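Local coordinates for protein putative histidinol-phosphate aminotransferase (Erwinia carotovora atroseptica, PDB 3LY1) that binds pyridoxal 5'-phosphate and probably works as a transaminase, perhaps acting on histidinol phosphate, within the class-II aminotransferase family, at residues W125-E130 and T156-D161; K209-S212 and A216-G219. All coordinates share one frame; numbering follows the deposited sequence.

Contact 1 (125-130 with 156-161) and contact 2 (209-212 with 216-219) do not touch. Their centres lie 25 Å apart, their nearest atoms about 12 Å. Contact 1 closes before contact 2 opens along the chain. Contact 2 lies at the end of strand 205-210 of the seven-stranded mixed sheet, while contact 1 joins the starts of two helices, 129-137 and 160-168, that alternate with its strands. Contact 2 is part of the cofactor site, since Thr210 and Ser212 bind the phosphate of pyridoxal 5'-phosphate. Contact 1 stands back from it: the side chain of Phe127 is about 9 Å from the cofactor, and also about 9 Å from the side chains of Tyr102 and Asn152, which bind it.

Contact 1 (W125-E130 and T156-D161); sequences WAFDIE and TITPAD
Thr158 puts its two side-chain branches against two different residues of 125-130. Its hydroxyl lies obliquely beside the Phe127 ring, with OG1 3.2 Å from Phe127 CD2 and a little farther from CE2. The two side chains cross at about a right angle. The methyl of Thr158 meets Ile129 tip to tip, Thr158 CG2 lying 3.9 Å from Ile129 CG1 and 4.1 Å from Ile129 CD1. The rotamer of Thr158 makes this division: CG2 is anti to the backbone N, while OG1 is anti to the carbonyl carbon (chi1 -59°). All three residues are buried. One water joins the segments. It accepts from Phe127 N at 2.8 Å and donates to Thr158 OG1 at 2.9 Å, so a polar link runs beside the apolar contact. Thr158 N is itself held by the side chain of Asn149. Ile129 also packs on Val162, and Thr158 on Ile163, both of helix 160-168. Asp128 caps the helix that starts at Ile129, its OD1 accepting from Gly131 N. The contact thus joins the lead-ins to helices 129-137 and 160-168, two helices that alternate with strands in the alpha/beta fold of this PLP-dependent aminotransferase family.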
# COMPACT_ATOMS: atom_id res chain seq x y z
N TRP A 125 -25.04 -3.39 -24.03
CA TRP A 125 -24.16 -3.05 -22.87
C TRP A 125 -22.65 -3.32 -23.09
O TRP A 125 -21.85 -3.23 -22.17
CB TRP A 125 -24.63 -3.65 -21.53
CG TRP A 125 -25.87 -2.98 -20.83
CD1 TRP A 125 -27.06 -3.59 -20.58
CD2 TRP A 125 -26.01 -1.62 -20.30
NE1 TRP A 125 -27.93 -2.72 -19.95
CE2 TRP A 125 -27.32 -1.51 -19.77
CE3 TRP A 125 -25.18 -0.49 -20.27
CZ2 TRP A 125 -27.82 -0.32 -19.20
CZ3 TRP A 125 -25.68 0.70 -19.69
CH2 TRP A 125 -26.98 0.77 -19.18
N ALA A 126 -22.29 -3.67 -24.32
CA ALA A 126 -20.90 -3.91 -24.71
C ALA A 126 -20.22 -2.56 -24.92
O ALA A 126 -20.88 -1.54 -25.14
CB ALA A 126 -20.82 -4.77 -25.98
N PHE A 127 -18.90 -2.58 -24.88
CA PHE A 127 -18.10 -1.42 -25.16
C PHE A 127 -18.36 -0.99 -26.60
O PHE A 127 -18.48 -1.83 -27.47
CB PHE A 127 -16.62 -1.76 -25.05
CG PHE A 127 -16.10 -1.94 -23.65
CD1 PHE A 127 -16.92 -1.92 -22.54
CD2 PHE A 127 -14.75 -2.20 -23.47
CE1 PHE A 127 -16.36 -2.10 -21.27
CE2 PHE A 127 -14.22 -2.39 -22.21
CZ PHE A 127 -15.02 -2.35 -21.12
N ASP A 128 -18.47 0.31 -26.84
CA ASP A 128 -18.46 0.84 -28.19
C ASP A 128 -17.00 1.13 -28.55
O ASP A 128 -16.53 2.27 -28.42
CB ASP A 128 -19.35 2.08 -28.27
CG ASP A 128 -19.37 2.72 -29.64
OD1 ASP A 128 -18.78 2.18 -30.59
OD2 ASP A 128 -19.96 3.81 -29.79
N ILE A 129 -16.28 0.10 -29.01
CA ILE A 129 -14.86 0.28 -29.36
C ILE A 129 -14.65 1.34 -30.44
O ILE A 129 -13.73 2.18 -30.33
CB ILE A 129 -14.18 -1.04 -29.75
CG1 ILE A 129 -14.13 -1.93 -28.51
CG2 ILE A 129 -12.72 -0.74 -30.18
CD1 ILE A 129 -13.17 -1.41 -27.44
N GLU A 130 -15.51 1.36 -31.46
CA GLU A 130 -15.41 2.42 -32.48
C GLU A 130 -15.60 3.82 -31.88
O GLU A 130 -14.87 4.76 -32.25
CB GLU A 130 -16.35 2.19 -33.65
CG GLU A 130 -16.03 0.96 -34.52
CD GLU A 130 -14.60 0.95 -35.12
OE1 GLU A 130 -14.06 2.03 -35.45
OE2 GLU A 130 -14.02 -0.15 -35.25
N THR A 156 -18.80 -8.78 -18.89
CA THR A 156 -18.55 -9.21 -20.25
C THR A 156 -17.10 -8.99 -20.66
O THR A 156 -16.40 -8.17 -20.08
CB THR A 156 -19.46 -8.47 -21.22
OG1 THR A 156 -19.33 -7.04 -21.02
CG2 THR A 156 -20.93 -8.91 -20.94
N ILE A 157 -16.69 -9.72 -21.68
CA ILE A 157 -15.41 -9.46 -22.35
C ILE A 157 -15.60 -8.73 -23.67
O ILE A 157 -16.68 -8.77 -24.29
CB ILE A 157 -14.60 -10.76 -22.57
CG1 ILE A 157 -15.35 -11.77 -23.46
CG2 ILE A 157 -14.19 -11.37 -21.21
CD1 ILE A 157 -15.04 -11.65 -24.99
N THR A 158 -14.54 -8.02 -24.07
CA THR A 158 -14.40 -7.43 -25.38
C THR A 158 -13.46 -8.36 -26.14
O THR A 158 -12.38 -8.66 -25.67
CB THR A 158 -13.79 -6.04 -25.27
OG1 THR A 158 -14.64 -5.23 -24.45
CG2 THR A 158 -13.64 -5.38 -26.68
N PRO A 159 -13.88 -8.86 -27.31
CA PRO A 159 -12.98 -9.76 -28.07
C PRO A 159 -11.58 -9.20 -28.34
O PRO A 159 -11.43 -8.01 -28.67
CB PRO A 159 -13.73 -9.97 -29.38
CG PRO A 159 -15.16 -9.70 -29.07
CD PRO A 159 -15.12 -8.58 -28.06
N ALA A 160 -10.56 -10.05 -28.25
CA ALA A 160 -9.19 -9.60 -28.51
C ALA A 160 -8.99 -9.01 -29.92
O ALA A 160 -8.19 -8.07 -30.09
CB ALA A 160 -8.20 -10.70 -28.26
N ASP A 161 -9.74 -9.50 -30.91
CA ASP A 161 -9.52 -9.01 -32.28
C ASP A 161 -10.09 -7.61 -32.51
O ASP A 161 -9.87 -7.01 -33.55
CB ASP A 161 -9.98 -10.03 -33.35
CG ASP A 161 -11.47 -10.29 -33.37
OD1 ASP A 161 -12.22 -9.64 -32.58
OD2 ASP A 161 -11.92 -11.13 -34.21
O HOH W 1 -17.49 -5.03 -24.71

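Contact 2 (K209-S212 and A216-G219); sequences KTFS and AMAG. With PLP (pyridoxal-5'-phosphate), chain E.
The phosphate end of the pyridoxal 5'-phosphate site is built here, where the chain leaves strand 205-210 and turns back on itself. Thr210 OG1 donates to PLP O2P at 2.6 Å, and Ser212 OG donates to PLP O3P at 2.5 Å. Two hydroxyls thus grip two different phosphate oxygens. Thr210 OG1 also accepts from Ser212 N at 3.1 Å, which makes an ST turn and helps fix the threonine hydroxyl. Its chi1 of -175° places OG1 beside the carbonyl carbon, on the side of that amide. Ser77 and Ser78 of the same chain also bond to the cofactor, as does Tyr48 OH of the second subunit. The wider loop from Phe211 to Met217 is closed by Met217 N, which donates to Phe211 O at 3.0 Å. The bond is bent (142° at the hydrogen). Ala218 packs against the Ser212 side chain, its CA 3.3 Å from Ser212 OG. Ala218 O accepts from Arg221 NH1, a side chain that also lines the pocket. A water donates to both Ser212 OG and Met217 O, tying the serine hydroxyl to 216-219 as well. On the far side of the loop from the cofactor, Phe211 and Met217, a selenomethionine, lie side by side and point the same way. They make an oblique Met-aromatic contact: Met217 SE is 4.1 Å from Phe211 CD2 and 5.2 Å from the ring centroid.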
# COMPACT_ATOMS: atom_id res chain seq x y z
N LYS A 209 -2.94 -6.45 -12.97
CA LYS A 209 -3.43 -7.71 -12.44
C LYS A 209 -3.39 -7.69 -10.92
O LYS A 209 -2.76 -6.82 -10.30
CB LYS A 209 -2.67 -8.91 -13.04
CG LYS A 209 -3.15 -9.24 -14.50
CD LYS A 209 -2.52 -10.49 -15.10
CE LYS A 209 -3.03 -11.77 -14.41
NZ LYS A 209 -4.45 -12.12 -14.80
N THR A 210 -4.12 -8.62 -10.31
CA THR A 210 -4.30 -8.65 -8.85
C THR A 210 -4.37 -10.10 -8.38
O THR A 210 -4.75 -10.95 -9.15
CB THR A 210 -5.57 -7.90 -8.42
OG1 THR A 210 -5.63 -7.86 -6.98
CG2 THR A 210 -6.81 -8.54 -9.01
N PHE A 211 -4.00 -10.35 -7.12
CA PHE A 211 -4.22 -11.64 -6.45
C PHE A 211 -5.58 -11.69 -5.69
O PHE A 211 -5.88 -12.67 -4.99
CB PHE A 211 -3.07 -11.92 -5.49
CG PHE A 211 -1.80 -12.38 -6.16
CD1 PHE A 211 -0.89 -11.49 -6.73
CD2 PHE A 211 -1.51 -13.72 -6.21
CE1 PHE A 211 0.28 -11.97 -7.33
CE2 PHE A 211 -0.33 -14.20 -6.80
CZ PHE A 211 0.56 -13.32 -7.36
N SER A 212 -6.37 -10.64 -5.81
CA SER A 212 -7.57 -10.45 -5.00
C SER A 212 -8.75 -11.34 -5.45
O SER A 212 -9.70 -11.46 -4.71
CB SER A 212 -8.01 -8.99 -5.03
OG SER A 212 -7.15 -8.14 -4.32
N ALA A 216 -8.01 -15.39 -4.50
CA ALA A 216 -8.76 -15.29 -3.23
C ALA A 216 -8.02 -14.55 -2.10
O ALA A 216 -8.18 -14.89 -0.94
CB ALA A 216 -9.20 -16.71 -2.75
N MSE A 217 -7.26 -13.51 -2.43
CA MSE A 217 -6.45 -12.81 -1.43
C MSE A 217 -6.73 -11.30 -1.38
O MSE A 217 -5.81 -10.50 -1.10
CB MSE A 217 -4.96 -13.03 -1.74
CG MSE A 217 -4.52 -14.46 -1.75
SE MSE A 217 -2.63 -14.79 -2.42
CE MSE A 217 -1.96 -13.33 -1.76
N ALA A 218 -8.00 -10.91 -1.58
CA ALA A 218 -8.39 -9.51 -1.55
C ALA A 218 -7.78 -8.81 -0.33
O ALA A 218 -7.19 -7.79 -0.48
CB ALA A 218 -9.94 -9.33 -1.57
N GLY A 219 -7.88 -9.40 0.86
CA GLY A 219 -7.42 -8.71 2.07
C GLY A 219 -5.92 -8.73 2.28
O GLY A 219 -5.44 -8.18 3.24
N1 PLP E . -9.90 -3.63 -11.05
C2 PLP E . -11.20 -4.08 -11.08
C2A PLP E . -11.89 -4.22 -12.41
C3 PLP E . -11.83 -4.36 -9.87
O3 PLP E . -13.12 -4.79 -9.89
C4 PLP E . -11.14 -4.18 -8.65
C4A PLP E . -11.76 -4.60 -7.34
O4A PLP E . -12.89 -4.19 -7.14
C5 PLP E . -9.82 -3.70 -8.65
C6 PLP E . -9.23 -3.42 -9.88
C5A PLP E . -9.04 -3.47 -7.37
O4P PLP E . -8.81 -4.66 -6.59
P PLP E . -7.50 -4.82 -5.69
O1P PLP E . -7.00 -3.50 -5.18
O2P PLP E . -6.55 -5.49 -6.65
O3P PLP E . -7.99 -5.75 -4.60
O HOH W 2 -4.76 -8.78 -3.02